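Local coordinates for protein monovalent Na+/H+ antiporter subunit A (Dietzia sp. DQ12-45-1b, PDB 7D3U) that probably exchanges sodium ions for protons across the bacterial cell membrane as a large subunit of the multisubunit Mrp antiporter complex, at residues V588-V594 and A702-E708; G612-M616 and N628-V632; G725-N731 and G813-G819; L791-A795 and I833-R837; L805-L810 and S823-G827. All coordinates share one frame; numbering follows the deposited sequence.

Contact 1: V588-V594 and A702-E708; sequences VRPEPEV and AMTGRRE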
# COMPACT_ATOMS: atom_id res chain seq x y z
N VAL B 588 -22.27 21.68 -0.40
CA VAL B 588 -21.81 22.68 -1.35
C VAL B 588 -22.94 23.65 -1.68
O VAL B 588 -24.05 23.23 -2.01
CB VAL B 588 -21.27 22.02 -2.64
CG1 VAL B 588 -20.78 23.08 -3.61
CG2 VAL B 588 -20.16 21.06 -2.30
N ARG B 589 -22.65 24.94 -1.57
CA ARG B 589 -23.52 26.00 -2.07
C ARG B 589 -22.77 26.74 -3.17
O ARG B 589 -21.73 27.37 -2.88
CB ARG B 589 -23.93 26.96 -0.95
CG ARG B 589 -24.93 26.39 0.03
CD ARG B 589 -26.35 26.50 -0.51
NE ARG B 589 -26.96 27.79 -0.18
CZ ARG B 589 -26.96 28.84 -1.00
NH1 ARG B 589 -26.38 28.76 -2.18
NH2 ARG B 589 -27.54 29.97 -0.62
N PRO B 590 -23.23 26.70 -4.41
CA PRO B 590 -22.44 27.27 -5.51
C PRO B 590 -22.59 28.78 -5.61
O PRO B 590 -23.65 29.35 -5.34
CB PRO B 590 -23.01 26.57 -6.74
CG PRO B 590 -24.43 26.32 -6.38
CD PRO B 590 -24.47 26.07 -4.89
N GLU B 591 -21.51 29.42 -6.03
CA GLU B 591 -21.50 30.85 -6.28
C GLU B 591 -22.14 31.15 -7.64
O GLU B 591 -22.31 30.25 -8.46
CB GLU B 591 -20.06 31.37 -6.25
CG GLU B 591 -19.50 31.51 -4.85
CD GLU B 591 -18.12 32.15 -4.84
OE1 GLU B 591 -17.17 31.53 -5.35
OE2 GLU B 591 -18.00 33.28 -4.31
N PRO B 592 -22.53 32.40 -7.88
CA PRO B 592 -23.09 32.74 -9.19
C PRO B 592 -22.09 32.51 -10.31
O PRO B 592 -20.88 32.70 -10.15
CB PRO B 592 -23.44 34.23 -9.05
CG PRO B 592 -23.62 34.43 -7.59
CD PRO B 592 -22.64 33.52 -6.93
N GLU B 593 -22.61 32.08 -11.46
CA GLU B 593 -21.77 31.73 -12.59
C GLU B 593 -21.15 32.97 -13.22
O GLU B 593 -21.69 34.08 -13.14
CB GLU B 593 -22.59 30.96 -13.63
CG GLU B 593 -21.82 29.87 -14.35
CD GLU B 593 -22.69 28.66 -14.64
OE1 GLU B 593 -23.92 28.75 -14.46
OE2 GLU B 593 -22.14 27.62 -15.06
N VAL B 594 -20.00 32.78 -13.85
CA VAL B 594 -19.29 33.84 -14.56
C VAL B 594 -19.44 33.58 -16.05
O VAL B 594 -18.98 32.55 -16.56
CB VAL B 594 -17.81 33.90 -14.16
CG1 VAL B 594 -17.03 34.74 -15.15
CG2 VAL B 594 -17.67 34.46 -12.75
N ALA B 702 -21.11 22.60 -10.11
CA ALA B 702 -21.20 23.53 -9.00
C ALA B 702 -19.83 23.99 -8.50
O ALA B 702 -19.76 24.56 -7.41
CB ALA B 702 -21.99 22.91 -7.85
N MET B 703 -18.76 23.75 -9.25
CA MET B 703 -17.43 24.07 -8.74
C MET B 703 -16.48 24.66 -9.77
O MET B 703 -15.31 24.90 -9.43
CB MET B 703 -16.79 22.82 -8.13
CG MET B 703 -17.33 22.44 -6.77
SD MET B 703 -16.35 21.13 -6.01
CE MET B 703 -17.37 20.73 -4.60
N THR B 704 -16.90 24.91 -11.01
CA THR B 704 -15.96 25.29 -12.05
C THR B 704 -16.16 26.71 -12.57
O THR B 704 -15.21 27.51 -12.53
CB THR B 704 -16.03 24.28 -13.20
OG1 THR B 704 -17.31 24.37 -13.84
CG2 THR B 704 -15.80 22.87 -12.69
N GLY B 705 -17.34 27.05 -13.06
CA GLY B 705 -17.52 28.35 -13.69
C GLY B 705 -17.96 29.43 -12.73
O GLY B 705 -18.94 30.13 -12.99
N ARG B 706 -17.24 29.60 -11.62
CA ARG B 706 -17.65 30.52 -10.58
C ARG B 706 -16.60 31.58 -10.24
O ARG B 706 -16.83 32.38 -9.33
CB ARG B 706 -18.02 29.75 -9.31
CG ARG B 706 -18.76 28.45 -9.57
CD ARG B 706 -20.12 28.70 -10.19
NE ARG B 706 -20.93 27.49 -10.26
CZ ARG B 706 -22.25 27.48 -10.36
NH1 ARG B 706 -22.92 28.62 -10.41
NH2 ARG B 706 -22.91 26.33 -10.42
N ARG B 707 -15.47 31.60 -10.94
CA ARG B 707 -14.42 32.58 -10.69
C ARG B 707 -13.94 33.15 -12.01
O ARG B 707 -14.02 32.50 -13.05
CB ARG B 707 -13.25 31.97 -9.91
CG ARG B 707 -12.50 30.90 -10.67
CD ARG B 707 -11.39 30.32 -9.83
NE ARG B 707 -10.64 29.30 -10.55
CZ ARG B 707 -9.59 29.55 -11.33
NH1 ARG B 707 -8.97 28.55 -11.94
NH2 ARG B 707 -9.17 30.79 -11.50
N GLU B 708 -13.44 34.39 -11.96
CA GLU B 708 -13.05 35.11 -13.16
C GLU B 708 -11.90 34.41 -13.89
O GLU B 708 -12.08 33.91 -15.00
CB GLU B 708 -12.64 36.54 -12.81
CG GLU B 708 -13.81 37.46 -12.50
CD GLU B 708 -14.40 38.09 -13.75
OE1 GLU B 708 -14.00 39.22 -14.09
OE2 GLU B 708 -15.26 37.46 -14.38
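Two loops that leave predicted transmembrane helices meet here around the side chain of Arg706: 588-594 follows helix 571-587, while 702-708 follows helix 682-701. Pro590 lays CB over one face of the guanidinium, 3.7 Å from NH2 of Arg706, and the carboxylate carbon of Glu593 lies over the opposite face. The two flat groups are only 21° apart, but OE1 of Glu593 is 4.2 Å from NH1 of Arg706 and well out of its plane, so any attraction is probably between charges alone, with no N-H aimed at the oxygen. The chain of Arg706 bends at chi2 (-65°), bringing NH1 near the carbonyl of Glu591; NH2 bonds to Trp701 O, and the Trp701 ring adds a cation-pi contact. An inverse gamma turn centred on Gly705 presents Gly705 O to Val594 N at 3.0 Å, a hydrogen bond, and to CG of Glu593 at 3.2 Å. At one end CG2 of Val588 touches CE of Met703 at 3.6 Å, beside subunit D; at the other, Val594 packs on Glu708 and the Arg706-Arg707 backbone. Apolar side chains thus enclose a polar middle, where the arginine's charge is probably eased by Glu593 and the Trp701 ring rather than by a direct salt bridge.

Contact 2: G612-M616 and N628-V632; sequences GTAAM and NVGIV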
# COMPACT_ATOMS: atom_id res chain seq x y z
N GLY B 612 -21.25 7.58 -27.93
CA GLY B 612 -20.08 6.72 -27.91
C GLY B 612 -19.93 5.96 -26.60
O GLY B 612 -19.63 4.76 -26.60
N THR B 613 -20.16 6.64 -25.48
CA THR B 613 -20.05 5.98 -24.18
C THR B 613 -21.11 4.89 -24.02
O THR B 613 -20.81 3.80 -23.50
CB THR B 613 -20.17 7.01 -23.06
OG1 THR B 613 -19.13 7.98 -23.20
CG2 THR B 613 -20.04 6.34 -21.70
N ALA B 614 -22.34 5.16 -24.46
CA ALA B 614 -23.38 4.14 -24.37
C ALA B 614 -23.06 2.95 -25.27
O ALA B 614 -23.22 1.79 -24.86
CB ALA B 614 -24.73 4.74 -24.73
N ALA B 615 -22.60 3.21 -26.49
CA ALA B 615 -22.24 2.12 -27.39
C ALA B 615 -21.06 1.33 -26.85
O ALA B 615 -20.92 0.14 -27.16
CB ALA B 615 -21.92 2.67 -28.78
N MET B 616 -20.19 1.96 -26.06
CA MET B 616 -19.08 1.22 -25.46
C MET B 616 -19.55 0.37 -24.28
O MET B 616 -19.10 -0.77 -24.13
CB MET B 616 -17.98 2.18 -25.01
CG MET B 616 -16.80 1.47 -24.37
SD MET B 616 -15.59 2.62 -23.69
CE MET B 616 -15.53 3.84 -25.00
N ASN B 628 -15.63 1.95 -30.33
CA ASN B 628 -16.24 2.99 -29.51
C ASN B 628 -15.20 3.71 -28.66
O ASN B 628 -15.38 4.88 -28.33
CB ASN B 628 -17.33 2.39 -28.63
CG ASN B 628 -18.57 2.03 -29.42
OD1 ASN B 628 -19.14 0.96 -29.23
ND2 ASN B 628 -18.98 2.92 -30.31
N VAL B 629 -14.10 3.04 -28.31
CA VAL B 629 -13.01 3.72 -27.61
C VAL B 629 -12.37 4.76 -28.53
O VAL B 629 -12.10 5.89 -28.11
CB VAL B 629 -11.98 2.71 -27.09
CG1 VAL B 629 -10.61 3.34 -26.99
CG2 VAL B 629 -12.42 2.17 -25.75
N GLY B 630 -12.10 4.38 -29.78
CA GLY B 630 -11.61 5.35 -30.74
C GLY B 630 -12.58 6.50 -30.95
O GLY B 630 -12.17 7.66 -31.08
N ILE B 631 -13.87 6.20 -30.96
CA ILE B 631 -14.87 7.25 -31.17
C ILE B 631 -14.93 8.19 -29.97
O ILE B 631 -15.06 9.41 -30.13
CB ILE B 631 -16.24 6.62 -31.47
CG1 ILE B 631 -16.28 6.14 -32.91
CG2 ILE B 631 -17.37 7.60 -31.19
CD1 ILE B 631 -17.55 5.46 -33.26
N VAL B 632 -14.85 7.64 -28.76
CA VAL B 632 -14.85 8.48 -27.57
C VAL B 632 -13.58 9.32 -27.52
O VAL B 632 -13.60 10.48 -27.09
CB VAL B 632 -15.02 7.62 -26.30
CG1 VAL B 632 -14.66 8.41 -25.06
CG2 VAL B 632 -16.45 7.13 -26.21
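Gly612 and Val632 bring the backbones of helices 603-617 and 622-642 close together in an antiparallel transmembrane hairpin, whose segment axes run 8.7 Å apart with a crossing angle of -161°. Glycine suits this position, since a side chain would head into Val632 and Ile631; instead CG2 of Val632 lies 3.7 Å from the backbone C of Gly612. Thr613 turns mostly away, its hydroxyl bonded to Leu609 O within its own helix, a common way for threonine to settle in a membrane helix. Ala615 again keeps the interface slim: the amide of Asn628 lies against its methyl, with CG of Asn628 3.5 Å from CB of Ala615. Were Asn628 replaced by a mere alanine, that amide would be lost and a gap would probably open beside the Ala615 methyl. Met616 ends the run with CB 3.7 Å from CB of Asn628. Around the hairpin, subunit C packs on Thr613, Met616, Val629 and Val632, and subunit F on Ala615, Asn628 and Ile631. Met616 suits its place by reach and flexibility: a chi1 of 180° points the chain away from its own N and across to the other helix, before a bend at chi3 (-43°) sets CE 3.6 Å from CG2 of Val629 and equally 3.6 Å from CG2 of Val632.

Contact 3: G725-N731 and G813-G819; sequences GGINVVN and GHNAPGG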
# COMPACT_ATOMS: atom_id res chain seq x y z
N GLY B 725 9.88 34.02 -24.33
CA GLY B 725 10.01 34.30 -25.75
C GLY B 725 9.07 33.53 -26.65
O GLY B 725 9.03 33.81 -27.85
N GLY B 726 8.30 32.59 -26.11
CA GLY B 726 7.35 31.81 -26.89
C GLY B 726 5.93 32.22 -26.57
O GLY B 726 5.63 32.61 -25.44
N ILE B 727 5.05 32.14 -27.57
CA ILE B 727 3.67 32.55 -27.39
C ILE B 727 2.73 31.39 -27.08
O ILE B 727 1.60 31.62 -26.63
CB ILE B 727 3.16 33.31 -28.63
CG1 ILE B 727 3.11 32.38 -29.84
CG2 ILE B 727 4.04 34.50 -28.92
CD1 ILE B 727 2.60 33.04 -31.09
N ASN B 728 3.17 30.15 -27.31
CA ASN B 728 2.36 28.98 -26.97
C ASN B 728 2.40 28.81 -25.46
O ASN B 728 3.30 28.16 -24.92
CB ASN B 728 2.89 27.74 -27.68
CG ASN B 728 2.06 26.50 -27.41
OD1 ASN B 728 1.10 26.53 -26.63
ND2 ASN B 728 2.42 25.40 -28.05
N VAL B 729 1.41 29.38 -24.77
CA VAL B 729 1.43 29.40 -23.31
C VAL B 729 1.44 27.99 -22.74
O VAL B 729 2.12 27.72 -21.75
CB VAL B 729 0.23 30.21 -22.78
CG1 VAL B 729 0.30 30.33 -21.28
CG2 VAL B 729 0.20 31.58 -23.43
N VAL B 730 0.71 27.07 -23.37
CA VAL B 730 0.66 25.70 -22.87
C VAL B 730 2.03 25.06 -22.93
O VAL B 730 2.50 24.44 -21.96
CB VAL B 730 -0.38 24.88 -23.65
CG1 VAL B 730 -0.59 23.53 -23.00
CG2 VAL B 730 -1.69 25.64 -23.74
N ASN B 731 2.72 25.21 -24.06
CA ASN B 731 4.02 24.58 -24.20
C ASN B 731 5.07 25.23 -23.32
O ASN B 731 5.94 24.54 -22.78
CB ASN B 731 4.47 24.60 -25.66
CG ASN B 731 5.73 23.80 -25.89
OD1 ASN B 731 5.68 22.59 -26.08
ND2 ASN B 731 6.87 24.47 -25.86
N GLY B 813 7.01 24.01 -31.71
CA GLY B 813 6.23 23.81 -30.50
C GLY B 813 6.18 25.01 -29.58
O GLY B 813 5.31 25.06 -28.70
N HIS B 814 7.08 25.97 -29.75
CA HIS B 814 7.14 27.11 -28.84
C HIS B 814 6.21 28.24 -29.26
O HIS B 814 5.89 29.09 -28.42
CB HIS B 814 8.57 27.63 -28.75
CG HIS B 814 9.00 27.95 -27.35
ND1 HIS B 814 8.98 27.01 -26.34
CD2 HIS B 814 9.47 29.09 -26.80
CE1 HIS B 814 9.42 27.57 -25.22
NE2 HIS B 814 9.72 28.83 -25.47
N ASN B 815 5.77 28.27 -30.52
CA ASN B 815 4.88 29.31 -31.01
C ASN B 815 3.71 28.73 -31.79
O ASN B 815 3.06 29.45 -32.55
CB ASN B 815 5.64 30.32 -31.87
CG ASN B 815 6.85 30.89 -31.17
OD1 ASN B 815 7.82 30.18 -30.89
ND2 ASN B 815 6.82 32.18 -30.88
N ALA B 816 3.42 27.45 -31.61
CA ALA B 816 2.39 26.76 -32.37
C ALA B 816 2.03 25.48 -31.64
O ALA B 816 2.82 24.98 -30.83
CB ALA B 816 2.87 26.46 -33.80
N PRO B 817 0.85 24.92 -31.90
CA PRO B 817 0.41 23.74 -31.14
C PRO B 817 1.32 22.53 -31.38
O PRO B 817 1.64 22.18 -32.51
CB PRO B 817 -1.00 23.48 -31.67
CG PRO B 817 -1.09 24.23 -32.95
CD PRO B 817 -0.23 25.43 -32.76
N GLY B 818 1.74 21.91 -30.28
CA GLY B 818 2.45 20.65 -30.31
C GLY B 818 3.94 20.79 -30.16
O GLY B 818 4.63 21.07 -31.14
N GLY B 819 4.47 20.58 -28.95
CA GLY B 819 5.90 20.77 -28.76
C GLY B 819 6.78 19.55 -28.83
O GLY B 819 7.64 19.46 -29.71
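This is a polar loop-to-loop contact, in which Asn728 and Asn731, at the start of helix 729-737, grip the turn 813-819 that links helices 789-812 and 821-837. Asn728 makes three of the four hydrogen bonds between the segments. Its backbone N donates to His814 O at 3.1 Å, nearly straight at 162° but from above the carbonyl plane. A chi1 of -178° swings the amide away from its own N and into the turn, where ND2 bonds Gly813 O at 3.0 Å and, weakly, Ala816 O at 2.8 Å. Its other end, OD1, weakly caps the helix by accepting from Asn731 N, so one N-cap asparagine serves both the helix start and the neighbouring loop. Asn731 turns its amide almost perpendicular to the His814 ring and approaches the ring edge, ND2 making a weak bond to ND1 of His814 at 3.3 Å. Glycines allow the close fit: CD2 of His814 lies 3.4 Å from CA of Gly726, and CA of Gly819 lies 3.2 Å from OD1 of Asn731, where a side chain on either glycine would clash. Ile727 supplies the apolar margin, CG1 lying 3.8 Å from CB of Asn815. Beyond the two segments, His814 also packs on Thr732, Val735 and Asp736 of helix 729-737, while subunit C covers Ile727 and Asn728, and Asp60 of subunit F touches Pro817.

Contact 4: L791-A795 and I833-R837; sequences LRTFA and IYYLR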
# COMPACT_ATOMS: atom_id res chain seq x y z
N LEU B 791 -1.23 -0.85 -48.63
CA LEU B 791 -0.55 -0.17 -47.53
C LEU B 791 0.95 -0.06 -47.76
O LEU B 791 1.55 0.94 -47.36
CB LEU B 791 -0.83 -0.89 -46.21
CG LEU B 791 -0.39 -0.11 -44.97
CD1 LEU B 791 -0.92 1.31 -45.03
CD2 LEU B 791 -0.86 -0.80 -43.71
N ARG B 792 1.56 -1.06 -48.41
CA ARG B 792 3.00 -1.00 -48.65
C ARG B 792 3.37 0.12 -49.61
O ARG B 792 4.54 0.52 -49.65
CB ARG B 792 3.50 -2.34 -49.19
CG ARG B 792 3.65 -3.41 -48.11
CD ARG B 792 4.46 -4.59 -48.60
NE ARG B 792 3.70 -5.44 -49.52
CZ ARG B 792 3.81 -5.38 -50.85
NH1 ARG B 792 4.65 -4.53 -51.41
NH2 ARG B 792 3.09 -6.19 -51.61
N THR B 793 2.42 0.62 -50.40
CA THR B 793 2.67 1.74 -51.29
C THR B 793 2.27 3.08 -50.68
O THR B 793 3.02 4.05 -50.78
CB THR B 793 1.93 1.54 -52.62
OG1 THR B 793 2.49 0.41 -53.31
CG2 THR B 793 2.08 2.77 -53.50
N PHE B 794 1.09 3.15 -50.06
CA PHE B 794 0.70 4.38 -49.37
C PHE B 794 1.68 4.74 -48.27
O PHE B 794 1.85 5.92 -47.95
CB PHE B 794 -0.71 4.24 -48.80
CG PHE B 794 -1.27 5.52 -48.28
CD1 PHE B 794 -1.10 6.70 -48.97
CD2 PHE B 794 -1.99 5.55 -47.09
CE1 PHE B 794 -1.62 7.89 -48.49
CE2 PHE B 794 -2.52 6.73 -46.61
CZ PHE B 794 -2.33 7.90 -47.31
N ALA B 795 2.35 3.74 -47.69
CA ALA B 795 3.39 4.03 -46.71
C ALA B 795 4.60 4.69 -47.34
O ALA B 795 5.32 5.42 -46.65
CB ALA B 795 3.80 2.76 -45.98
N ILE B 833 2.15 2.44 -38.29
CA ILE B 833 2.01 2.24 -39.73
C ILE B 833 3.04 1.23 -40.23
O ILE B 833 2.72 0.32 -41.01
CB ILE B 833 2.14 3.58 -40.47
CG1 ILE B 833 0.79 4.29 -40.54
CG2 ILE B 833 2.68 3.37 -41.88
CD1 ILE B 833 -0.22 3.58 -41.40
N TYR B 834 4.29 1.37 -39.78
CA TYR B 834 5.33 0.43 -40.17
C TYR B 834 5.02 -0.98 -39.70
O TYR B 834 5.39 -1.95 -40.36
CB TYR B 834 6.68 0.89 -39.61
CG TYR B 834 7.78 -0.14 -39.74
CD1 TYR B 834 8.47 -0.31 -40.93
CD2 TYR B 834 8.13 -0.95 -38.66
CE1 TYR B 834 9.47 -1.25 -41.04
CE2 TYR B 834 9.13 -1.89 -38.77
CZ TYR B 834 9.80 -2.03 -39.96
OH TYR B 834 10.80 -2.97 -40.07
N TYR B 835 4.36 -1.11 -38.55
CA TYR B 835 3.96 -2.44 -38.08
C TYR B 835 2.86 -3.02 -38.96
O TYR B 835 2.95 -4.17 -39.40
CB TYR B 835 3.51 -2.37 -36.62
CG TYR B 835 2.79 -3.61 -36.16
CD1 TYR B 835 3.51 -4.73 -35.75
CD2 TYR B 835 1.41 -3.67 -36.13
CE1 TYR B 835 2.86 -5.87 -35.33
CE2 TYR B 835 0.75 -4.81 -35.71
CZ TYR B 835 1.48 -5.90 -35.31
OH TYR B 835 0.83 -7.04 -34.89
N LEU B 836 1.81 -2.23 -39.21
CA LEU B 836 0.71 -2.71 -40.04
C LEU B 836 1.16 -3.01 -41.46
O LEU B 836 0.52 -3.81 -42.16
CB LEU B 836 -0.42 -1.68 -40.05
CG LEU B 836 -1.07 -1.34 -38.71
CD1 LEU B 836 -2.10 -0.25 -38.89
CD2 LEU B 836 -1.71 -2.58 -38.10
N ARG B 837 2.24 -2.38 -41.91
CA ARG B 837 2.70 -2.54 -43.29
C ARG B 837 3.39 -3.88 -43.52
O ARG B 837 3.36 -4.40 -44.64
CB ARG B 837 3.65 -1.40 -43.64
CG ARG B 837 4.26 -1.49 -45.02
CD ARG B 837 5.27 -0.39 -45.24
NE ARG B 837 6.59 -0.75 -44.72
CZ ARG B 837 7.60 -1.15 -45.47
NH1 ARG B 837 7.45 -1.25 -46.79
NH2 ARG B 837 8.76 -1.46 -44.92
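Leu791, Arg792 and Ala795 pack against Ile833, Leu836 and Arg837, side-chain carbons meeting each other and the backbone carbonyls of Leu836 and Arg837, with no hydrogen bond between these two segments. The Arg837 chain reaches across to helix 789-812: its CG lies 3.7 Å from CG of Arg792, and its CD lies 3.6 Å from CB of Ala795. The two arginine side chains cross at about a right angle, and the bend of Arg837 at chi3 turns its guanidinium so that Arg792 O lies near the edge. Against Arg792 and the Ala795 methyl, where CG and CD now lie, an alanine here instead of Arg837 would probably open a gap. Leucine suits the neighbouring buried site: CD2 of Leu791 touches CB of Leu836 at 3.8 Å, while its CD1 meets CD1 of Ile833 at 4.3 Å. The small Ala795 accommodates both CG2 of Ile833 and the arginine chain. The arginines keep their charges apart, NE of Arg792 lying 6.3 Å from NH1 of Arg837 with the guanidinium planes 64° apart. Arg792 is held from outside, by a salt bridge to Glu54 of the Cation antiporter chain. Helices 789-812 and 821-837 form a transmembrane hairpin of the MnhB-related part, here roughly antiparallel (149°) with segment axes 9.7 Å apart; subunit F packs on Leu791 and Ile833, and Tyr87 of subunit G bonds Leu791 N.

Contact 5: L805-L810 and S823-G827; sequences LSLYFL and SALIG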
# COMPACT_ATOMS: atom_id res chain seq x y z
N LEU B 805 6.44 15.60 -40.44
CA LEU B 805 5.45 16.16 -39.53
C LEU B 805 5.93 16.08 -38.09
O LEU B 805 5.68 17.00 -37.29
CB LEU B 805 4.11 15.44 -39.69
CG LEU B 805 3.08 16.18 -40.53
CD1 LEU B 805 1.75 15.46 -40.52
CD2 LEU B 805 2.93 17.61 -40.03
N SER B 806 6.61 14.99 -37.72
CA SER B 806 7.17 14.89 -36.38
C SER B 806 8.31 15.88 -36.18
O SER B 806 8.52 16.36 -35.06
CB SER B 806 7.65 13.47 -36.12
OG SER B 806 6.57 12.56 -36.12
N LEU B 807 9.04 16.20 -37.24
CA LEU B 807 10.06 17.24 -37.15
C LEU B 807 9.48 18.64 -37.28
O LEU B 807 10.12 19.60 -36.85
CB LEU B 807 11.13 17.03 -38.23
CG LEU B 807 12.00 15.78 -38.10
CD1 LEU B 807 13.25 15.90 -38.95
CD2 LEU B 807 12.35 15.53 -36.64
N TYR B 808 8.28 18.77 -37.85
CA TYR B 808 7.64 20.07 -37.97
C TYR B 808 7.10 20.54 -36.62
O TYR B 808 7.29 21.70 -36.24
CB TYR B 808 6.53 20.00 -39.00
CG TYR B 808 5.83 21.31 -39.28
CD1 TYR B 808 6.56 22.44 -39.64
CD2 TYR B 808 4.45 21.42 -39.20
CE1 TYR B 808 5.92 23.63 -39.91
CE2 TYR B 808 3.81 22.61 -39.46
CZ TYR B 808 4.55 23.71 -39.81
OH TYR B 808 3.92 24.91 -40.07
N PHE B 809 6.43 19.65 -35.89
CA PHE B 809 5.91 20.02 -34.58
C PHE B 809 7.03 20.19 -33.56
O PHE B 809 6.88 20.96 -32.61
CB PHE B 809 4.92 18.96 -34.10
CG PHE B 809 3.64 18.92 -34.88
CD1 PHE B 809 3.21 20.02 -35.60
CD2 PHE B 809 2.87 17.77 -34.90
CE1 PHE B 809 2.03 19.97 -36.31
CE2 PHE B 809 1.70 17.72 -35.61
CZ PHE B 809 1.28 18.82 -36.32
N LEU B 810 8.15 19.49 -33.74
CA LEU B 810 9.21 19.53 -32.74
C LEU B 810 9.88 20.90 -32.67
O LEU B 810 10.31 21.31 -31.59
CB LEU B 810 10.24 18.45 -33.04
CG LEU B 810 11.41 18.31 -32.06
CD1 LEU B 810 10.90 17.86 -30.71
CD2 LEU B 810 12.44 17.33 -32.60
N SER B 823 4.70 15.67 -31.13
CA SER B 823 5.77 15.26 -32.04
C SER B 823 6.10 13.79 -31.89
O SER B 823 6.32 13.09 -32.89
CB SER B 823 7.02 16.11 -31.80
OG SER B 823 6.99 17.29 -32.56
N ALA B 824 6.15 13.30 -30.65
CA ALA B 824 6.56 11.92 -30.44
C ALA B 824 5.42 10.94 -30.70
O ALA B 824 5.65 9.84 -31.22
CB ALA B 824 7.08 11.75 -29.01
N LEU B 825 4.19 11.31 -30.36
CA LEU B 825 3.07 10.41 -30.63
C LEU B 825 2.75 10.34 -32.12
O LEU B 825 2.29 9.30 -32.60
CB LEU B 825 1.85 10.85 -29.82
CG LEU B 825 2.02 10.94 -28.30
CD1 LEU B 825 0.95 11.83 -27.69
CD2 LEU B 825 2.00 9.57 -27.66
N ILE B 826 3.03 11.41 -32.87
CA ILE B 826 2.85 11.34 -34.32
C ILE B 826 3.96 10.55 -35.00
O ILE B 826 3.85 10.25 -36.19
CB ILE B 826 2.76 12.76 -34.92
CG1 ILE B 826 1.85 12.75 -36.15
CG2 ILE B 826 4.13 13.28 -35.28
CD1 ILE B 826 1.72 14.10 -36.79
N GLY B 827 5.02 10.21 -34.28
CA GLY B 827 6.02 9.29 -34.78
C GLY B 827 5.70 7.88 -34.34
O GLY B 827 6.00 6.91 -35.03
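Ser806 and Ser823 come closest, CA to CA 4.6 Å, where helices 789-812 and 821-837 run antiparallel (174°) near the turn of their transmembrane hairpin. The segment axes are 8.3 Å apart, a spacing that small side chains make possible. Ser823, with chi1 at -88°, sends its hydroxyl across the interface to donate to Ser806 O at 3.1 Å, the donor tilted modestly out of the carbonyl plane. That carbonyl also takes a weak helical bond from Leu810 N, so the serine adds a second donor to an oxygen already in use. The hydroxyl of Ser806 turns back and bonds Ile802 O. Serine suits both places: each hydroxyl finds a backbone carbonyl, Ser823's across the interface and Ser806's in its own helix. Leu810 flanks the site, its CB 3.5 Å from OG of Ser823. Ile826 fills the other side. Its chi1 of -148° carries the longer branch away from its own backbone N, and the extended chain beyond sets CD1 of Ile826 3.8 Å from CE2 of Phe809 and 4.0 Å from CD1 of Leu805; the very short approach of its CG2 to Ser806 is doubtful. The side chains of Phe809 and Ile826 cross at about a right angle. Leucine, isoleucine and phenylalanine suit this flank because their bulky apolar side chains fill the side that faces subunit F, whose Val64 covers Phe809 and Ile826. Elsewhere Tyr898 of helix 890-912 packs on Ser806, and Asp894 of the same helix touches Leu810.

All five contacts lie in the C-terminal part of the chain. Contacts 4 and 5 join the same two helices, their nearest atoms about 7 Å apart, and contact 3 lies at the turn between those helices. Contacts 3 and 5 touch: Gly818 O packs on CB of Phe809 at 3.6 Å, so the turn held by 725-731 packs directly on helix 789-812 at contact 5. Contact 3 also ties the MbhE-related range to the MnhB-related one. Contact 2 falls within the chain span bridged by contact 1, yet their centres are 30 Å apart. A bound dodecyl maltoside comes within about 4 Å of Ala702 in contact 1, and one lies equally near Thr613 in contact 2.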